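Endo-1,3-beta-glucanase, family GH16 (Zobellia galactanivorans, PDB 4CRQ) is a laminarinase whose family GH16 catalytic module, the part in this crystal, probably cleaves internal beta-1,3-glucosidic bonds. Local coordinates at residues L50-K55 / Y64-M69; A165-W170 / F177-I182. The protein carries 1 engineered substitution. All blocks are in the same frame, centred on the assembly; numbering follows the deposited sequence.

Contact 1: residues L50-K55 / Y64-M69. With ACT (acetate ion), chain F.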
loop_
_atom_site.group_PDB
_atom_site.type_symbol
_atom_site.label_atom_id
_atom_site.label_comp_id
_atom_site.label_asym_id
_atom_site.label_seq_id
_atom_site.Cartn_x
_atom_site.Cartn_y
_atom_site.Cartn_z
ATOM N N LEU A 50 -12.272 6.980 -3.859
ATOM C CA LEU A 50 -11.732 5.967 -4.759
ATOM C C LEU A 50 -12.295 4.606 -4.313
ATOM O O LEU A 50 -12.294 4.274 -3.120
ATOM C CB LEU A 50 -10.202 5.921 -4.692
ATOM C CG LEU A 50 -9.464 4.752 -5.366
ATOM C CD1 LEU A 50 -9.647 4.858 -6.875
ATOM C CD2 LEU A 50 -7.995 4.728 -4.951
ATOM N N VAL A 51 -12.784 3.833 -5.277
ATOM C CA VAL A 51 -13.284 2.484 -4.995
ATOM C C VAL A 51 -12.422 1.536 -5.804
ATOM O O VAL A 51 -12.446 1.593 -7.042
ATOM C CB VAL A 51 -14.791 2.322 -5.353
ATOM C CG1 VAL A 51 -15.306 0.930 -4.973
ATOM C CG2 VAL A 51 -15.623 3.434 -4.698
ATOM N N ILE A 52 -11.664 0.662 -5.123
ATOM C CA ILE A 52 -10.954 -0.441 -5.803
ATOM C C ILE A 52 -11.792 -1.684 -5.529
ATOM O O ILE A 52 -12.009 -2.081 -4.351
ATOM C CB ILE A 52 -9.504 -0.615 -5.320
ATOM C CG1 ILE A 52 -8.635 0.594 -5.743
ATOM C CG2 ILE A 52 -8.920 -1.986 -5.773
ATOM C CD1 ILE A 52 -7.244 0.591 -5.135
ATOM N N THR A 53 -12.250 -2.317 -6.613
ATOM C CA THR A 53 -13.127 -3.480 -6.488
ATOM C C THR A 53 -12.439 -4.762 -6.932
ATOM O O THR A 53 -11.958 -4.828 -8.065
ATOM C CB THR A 53 -14.440 -3.284 -7.310
ATOM O OG1 THR A 53 -15.079 -2.064 -6.918
ATOM C CG2 THR A 53 -15.415 -4.464 -7.099
ATOM N N ALA A 54 -12.379 -5.758 -6.039
ATOM C CA ALA A 54 -11.890 -7.102 -6.374
ATOM C C ALA A 54 -13.103 -7.926 -6.798
ATOM O O ALA A 54 -14.121 -7.932 -6.083
ATOM C CB ALA A 54 -11.182 -7.757 -5.187
ATOM N N LYS A 55 -13.006 -8.602 -7.945
ATOM C CA LYS A 55 -14.122 -9.346 -8.509
ATOM C C LYS A 55 -13.728 -10.750 -8.788
ATOM O O LYS A 55 -12.562 -11.034 -9.095
ATOM C CB LYS A 55 -14.553 -8.719 -9.864
ATOM C CG LYS A 55 -15.001 -7.236 -9.855
ATOM C CD LYS A 55 -15.309 -6.668 -11.264
ATOM C CE LYS A 55 -15.486 -5.153 -11.266
ATOM N NZ LYS A 55 -15.883 -4.689 -12.635
ATOM N N TYR A 64 -9.648 -13.764 -10.897
ATOM C CA TYR A 64 -9.988 -12.528 -10.151
ATOM C C TYR A 64 -9.425 -11.332 -10.877
ATOM O O TYR A 64 -8.374 -11.436 -11.504
ATOM C CB TYR A 64 -9.422 -12.525 -8.708
ATOM C CG TYR A 64 -9.767 -13.821 -7.968
ATOM C CD1 TYR A 64 -11.080 -14.059 -7.487
ATOM C CD2 TYR A 64 -8.799 -14.823 -7.766
ATOM C CE1 TYR A 64 -11.403 -15.253 -6.818
ATOM C CE2 TYR A 64 -9.108 -16.024 -7.092
ATOM C CZ TYR A 64 -10.410 -16.224 -6.632
ATOM O OH TYR A 64 -10.757 -17.381 -5.987
ATOM N N THR A 65 -10.125 -10.217 -10.757
ATOM C CA THR A 65 -9.610 -8.927 -11.212
ATOM C C THR A 65 -9.649 -7.951 -10.050
ATOM O O THR A 65 -10.470 -8.093 -9.135
ATOM C CB THR A 65 -10.394 -8.356 -12.420
ATOM O OG1 THR A 65 -11.781 -8.249 -12.057
ATOM C CG2 THR A 65 -10.205 -9.236 -13.687
ATOM N N SER A 66 -8.761 -6.949 -10.082
ATOM C CA SER A 66 -8.749 -5.897 -9.073
ATOM C C SER A 66 -7.971 -4.733 -9.690
ATOM O O SER A 66 -7.744 -4.741 -10.919
ATOM C CB SER A 66 -8.102 -6.404 -7.780
ATOM O OG SER A 66 -8.288 -5.456 -6.726
ATOM N N ALA A 67 -7.564 -3.752 -8.878
ATOM C CA ALA A 67 -6.781 -2.627 -9.371
ATOM C C ALA A 67 -5.565 -2.365 -8.513
ATOM O O ALA A 67 -5.559 -2.668 -7.325
ATOM C CB ALA A 67 -7.629 -1.366 -9.449
ATOM N N ARG A 68 -4.538 -1.816 -9.153
ATOM C CA ARG A 68 -3.292 -1.408 -8.527
ATOM C C ARG A 68 -2.885 -0.100 -9.199
ATOM O O ARG A 68 -2.790 -0.027 -10.431
ATOM C CB ARG A 68 -2.206 -2.488 -8.681
ATOM C CG ARG A 68 -0.820 -2.059 -8.182
ATOM C CD ARG A 68 0.097 -3.278 -8.064
ATOM N NE ARG A 68 1.520 -2.916 -7.985
ATOM C CZ ARG A 68 2.476 -3.674 -7.423
ATOM N NH1 ARG A 68 2.163 -4.841 -6.838
ATOM N NH2 ARG A 68 3.734 -3.254 -7.431
ATOM N N MET A 69 -2.648 0.927 -8.381
ATOM C CA MET A 69 -2.352 2.276 -8.850
ATOM C C MET A 69 -1.114 2.820 -8.178
ATOM O O MET A 69 -0.872 2.498 -7.029
ATOM C CB MET A 69 -3.502 3.178 -8.423
ATOM C CG MET A 69 -4.859 2.841 -8.960
ATOM S SD MET A 69 -6.131 3.617 -7.939
ATOM C CE MET A 69 -5.877 5.395 -8.172
HETATM C C ACT F . 5.993 -1.123 -9.868
HETATM O O ACT F . 4.817 -1.431 -9.583
HETATM O OXT ACT F . 6.388 -0.633 -10.964
HETATM C CH3 ACT F . 6.990 -1.372 -8.808
#
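K55 and T65 form an antiparallel hydrogen-bonded pair in the beta hairpin of strands 49-59 and 62-70, part of the beta-sandwich jelly roll of GH16 enzymes. Strands 50-55 and 64-66 run 177° apart in direction. K55 N donates to T65 O at 2.8 Å with an N-H...O angle of 163°, and T65 N returns a bond to K55 O. Next along, the CA-H of S66 points almost straight at T53 O, with 3.5 Å between S66 CA and that oxygen. The backbones then draw apart at A67, where strand 62-70 is interrupted, and side chains fill the space between the diverging strands. On its other side strand 49-59 is bonded to strand 220-231 through L50, I52 and A54. Strand 62-70 has 196-204 as a further neighbour.

L50 and M69 meet tip to tip, L50 CD2 resting 3.7 Å from M69 SD. The M69 chain bends at its last torsion (chi3 65°), which brings CE to the leucine methyls as well; a flexible thioether suits a buried spot facing a branched chain. The L50 side chain lies about 8 Å from the calcium ion. I52 places CG2 against A67 CB at 3.9 Å, and a small residue at A67 leaves room for this branch. The same methyl is 3.7 Å from S66 OG, whose polar need is met by M202 O. On the T65 side, OG1 is held by E57 and N42, and the K55 aliphatic chain passes across it, CB 3.6 Å from OG1. Y64 turns its ring edge to K55 O and bonds Q215 through OH. R68 leaves its backbone on the side away from strand 49-59, and its NE forms a salt bridge with E22. An acetate, probably from the crystallisation liquor, is bound by K70 and by R68, whose NH2 donates to acetate O at 3.0 Å.

Contact 2: residues A165-W170 / F177-I182; sequences ANSIKW and FNEVDI
W170 and N178 lie side by side on one face of the antiparallel hairpin of strands 167-172 and 175-181, the amide of N178 laying its ND2 end over the rim of the indole, the planes 28° apart. N178 ND2 sits 3.6 Å above the W170 ring plane, while I168 CG2 covers the opposite face. V180 CG2 reaches the ring edge, 3.7 Å from W170 CH2. The beta-branched V180 and I168 suit these places, since both fill the space around a broad ring without adding polar groups. At the other end, W170 CB lies over the face of the F177 ring in a CH-pi contact, 3.9 Å from its centroid; F177 reaches it with CG between the backbone N and carbonyl carbon (chi1 70°).

I168 and V180 exchange two backbone hydrogen bonds, both 3.0 Å between N and O. I182 N also bonds N166 O, although it approaches from well above the carbonyl plane. Farther out, W170 NE1 donates to D117 O, which should restrict the indole's rotation, N178 ND2 has a weak bond to G130 O, and I132 of strand 127-135 packs against I168, W170 and V180. With the indole cut back to an alanine here, D117 O would probably lose its donor and a gap open beside I168 CG2, V180 CG2 and N178 ND2.

The other face carries K169 and E179, running alongside each other. K169 NZ to E179 OE2 is a long salt bridge at 3.4 Å, weak as a hydrogen bond; it belongs to one of two E179 conformers, and so is doubtful as a fixed link. A water takes a firmer bond from K169 NZ at 2.7 Å, and Q176 holds E179 OE1. The chemistry is thus divided: apolar and aromatic groups, with the N178 amide among them, hold the W170 face, whereas the charged pair, shared with solvent, is likely to contribute only modest attraction.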
loop_
_atom_site.group_PDB
_atom_site.type_symbol
_atom_site.label_atom_id
_atom_site.label_comp_id
_atom_site.label_asym_id
_atom_site.label_seq_id
_atom_site.Cartn_x
_atom_site.Cartn_y
_atom_site.Cartn_z
ATOM N N ALA A 165 14.429 12.087 8.478
ATOM C CA ALA A 165 15.785 11.586 8.240
ATOM C C ALA A 165 16.232 10.498 9.246
ATOM O O ALA A 165 17.109 9.689 8.940
ATOM C CB ALA A 165 16.770 12.748 8.230
ATOM N N ASN A 166 15.619 10.475 10.429
ATOM C CA ASN A 166 16.038 9.576 11.526
ATOM C C ASN A 166 15.151 8.377 11.835
ATOM O O ASN A 166 15.629 7.399 12.429
ATOM C CB ASN A 166 16.205 10.394 12.815
ATOM C CG ASN A 166 17.328 11.398 12.719
ATOM O OD1 ASN A 166 18.403 11.098 12.197
ATOM N ND2 ASN A 166 17.086 12.600 13.218
ATOM N N SER A 167 13.877 8.431 11.452
ATOM C CA SER A 167 12.957 7.350 11.802
ATOM C C SER A 167 11.754 7.274 10.896
ATOM O O SER A 167 11.468 8.226 10.172
ATOM C CB SER A 167 12.444 7.556 13.245
ATOM O OG SER A 167 11.692 8.760 13.342
ATOM N N ILE A 168 11.059 6.138 10.933
ATOM C CA ILE A 168 9.714 6.023 10.326
ATOM C C ILE A 168 8.859 5.559 11.495
ATOM O O ILE A 168 9.237 4.612 12.213
ATOM C CB ILE A 168 9.638 5.055 9.132
ATOM C CG1 ILE A 168 10.569 5.538 8.013
ATOM C CG2 ILE A 168 8.191 4.894 8.620
ATOM C CD1 ILE A 168 10.902 4.503 6.949
ATOM N N LYS A 169 7.713 6.207 11.669
ATOM C CA LYS A 169 6.744 5.837 12.700
ATOM C C LYS A 169 5.427 5.526 12.004
ATOM O O LYS A 169 5.059 6.239 11.061
ATOM C CB LYS A 169 6.569 6.966 13.728
ATOM C CG LYS A 169 7.832 7.369 14.501
ATOM C CD LYS A 169 7.542 8.652 15.267
ATOM C CE LYS A 169 8.793 9.407 15.707
ATOM N NZ LYS A 169 9.196 9.094 17.088
ATOM N N TRP A 170 4.712 4.494 12.471
ATOM C CA TRP A 170 3.397 4.119 11.930
ATOM C C TRP A 170 2.304 4.399 12.927
ATOM O O TRP A 170 2.511 4.271 14.151
ATOM C CB TRP A 170 3.333 2.627 11.599
ATOM C CG TRP A 170 4.140 2.175 10.417
ATOM C CD1 TRP A 170 3.680 1.872 9.139
ATOM C CD2 TRP A 170 5.588 1.948 10.371
ATOM N NE1 TRP A 170 4.708 1.497 8.325
ATOM C CE2 TRP A 170 5.888 1.515 9.000
ATOM C CE3 TRP A 170 6.639 2.055 11.300
ATOM C CZ2 TRP A 170 7.187 1.204 8.588
ATOM C CZ3 TRP A 170 7.941 1.738 10.875
ATOM C CH2 TRP A 170 8.205 1.327 9.547
ATOM N N PHE A 177 2.212 2.400 16.543
ATOM C CA PHE A 177 2.339 0.955 16.779
ATOM C C PHE A 177 3.634 0.351 16.249
ATOM O O PHE A 177 3.878 -0.850 16.447
ATOM C CB PHE A 177 1.108 0.208 16.228
ATOM C CG PHE A 177 1.014 0.170 14.726
ATOM C CD1 PHE A 177 0.368 1.214 14.006
ATOM C CD2 PHE A 177 1.549 -0.926 14.006
ATOM C CE1 PHE A 177 0.278 1.157 12.604
ATOM C CE2 PHE A 177 1.461 -0.981 12.606
ATOM C CZ PHE A 177 0.820 0.065 11.909
ATOM N N ASN A 178 4.445 1.173 15.573
ATOM C CA ASN A 178 5.726 0.728 15.057
ATOM C C ASN A 178 6.639 1.909 14.820
ATOM O O ASN A 178 6.161 3.002 14.480
ATOM C CB ASN A 178 5.532 -0.103 13.768
ATOM C CG ASN A 178 6.696 -1.037 13.465
ATOM O OD1 ASN A 178 7.489 -1.404 14.346
ATOM N ND2 ASN A 178 6.796 -1.447 12.199
ATOM N N GLU A 179 7.936 1.669 15.022
ATOM C CA GLU A 179 8.977 2.651 14.782
ATOM C C GLU A 179 10.227 1.895 14.352
ATOM O O GLU A 179 10.519 0.813 14.899
ATOM C CB GLU A 179 9.243 3.520 16.033
ATOM C CG GLU A 179 10.160 4.722 15.795
ATOM C CD GLU A 179 10.328 5.638 17.003
ATOM O OE1 GLU A 179 9.517 5.569 17.951
ATOM O OE2 GLU A 179 11.289 6.439 16.996
ATOM N N VAL A 180 10.934 2.467 13.386
ATOM C CA VAL A 180 12.228 1.967 12.925
ATOM C C VAL A 180 13.191 3.153 12.914
ATOM O O VAL A 180 12.833 4.270 12.517
ATOM C CB VAL A 180 12.238 1.250 11.537
ATOM C CG1 VAL A 180 11.518 -0.067 11.611
ATOM C CG2 VAL A 180 11.669 2.105 10.405
ATOM N N ASP A 181 14.404 2.880 13.372
ATOM C CA ASP A 181 15.484 3.824 13.352
ATOM C C ASP A 181 16.140 3.698 11.963
ATOM O O ASP A 181 16.491 2.595 11.512
ATOM C CB ASP A 181 16.415 3.519 14.538
ATOM C CG ASP A 181 17.723 4.313 14.532
ATOM O OD1 ASP A 181 17.849 5.355 13.845
ATOM O OD2 ASP A 181 18.652 3.876 15.255
ATOM N N ILE A 182 16.272 4.832 11.280
ATOM C CA ILE A 182 16.967 4.882 9.979
ATOM C C ILE A 182 18.147 5.884 10.010
ATOM O O ILE A 182 18.801 6.079 8.986
ATOM C CB ILE A 182 16.009 5.131 8.749
ATOM C CG1 ILE A 182 15.284 6.494 8.830
ATOM C CG2 ILE A 182 15.030 3.960 8.554
ATOM C CD1 ILE A 182 14.714 7.001 7.509
HETATM O O HOH W 1 7.674 8.219 19.084
#

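From the N terminus, contact 1 comes first: strand 49-59 turns back into 62-70, closing a loop with eight residues between its segments. The chain then lays down several sandwich strands before contact 2 closes a second hairpin, with six residues between 165-170 and 177-182. The two are in series, neither nested nor crossed. They sit on opposite sides of the middle of the chain. The centres of contact 1 and contact 2 are 30 Å apart, and the nearest atoms of the two contacts about 16 Å apart. Strand pairing still connects them: 167-172 adjoins 156-163, which pairs with 80-87, then 220-231, and finally 49-59. Strand 62-70 also pairs with 196-204, so contact 1 joins strands that contact 2 does not touch.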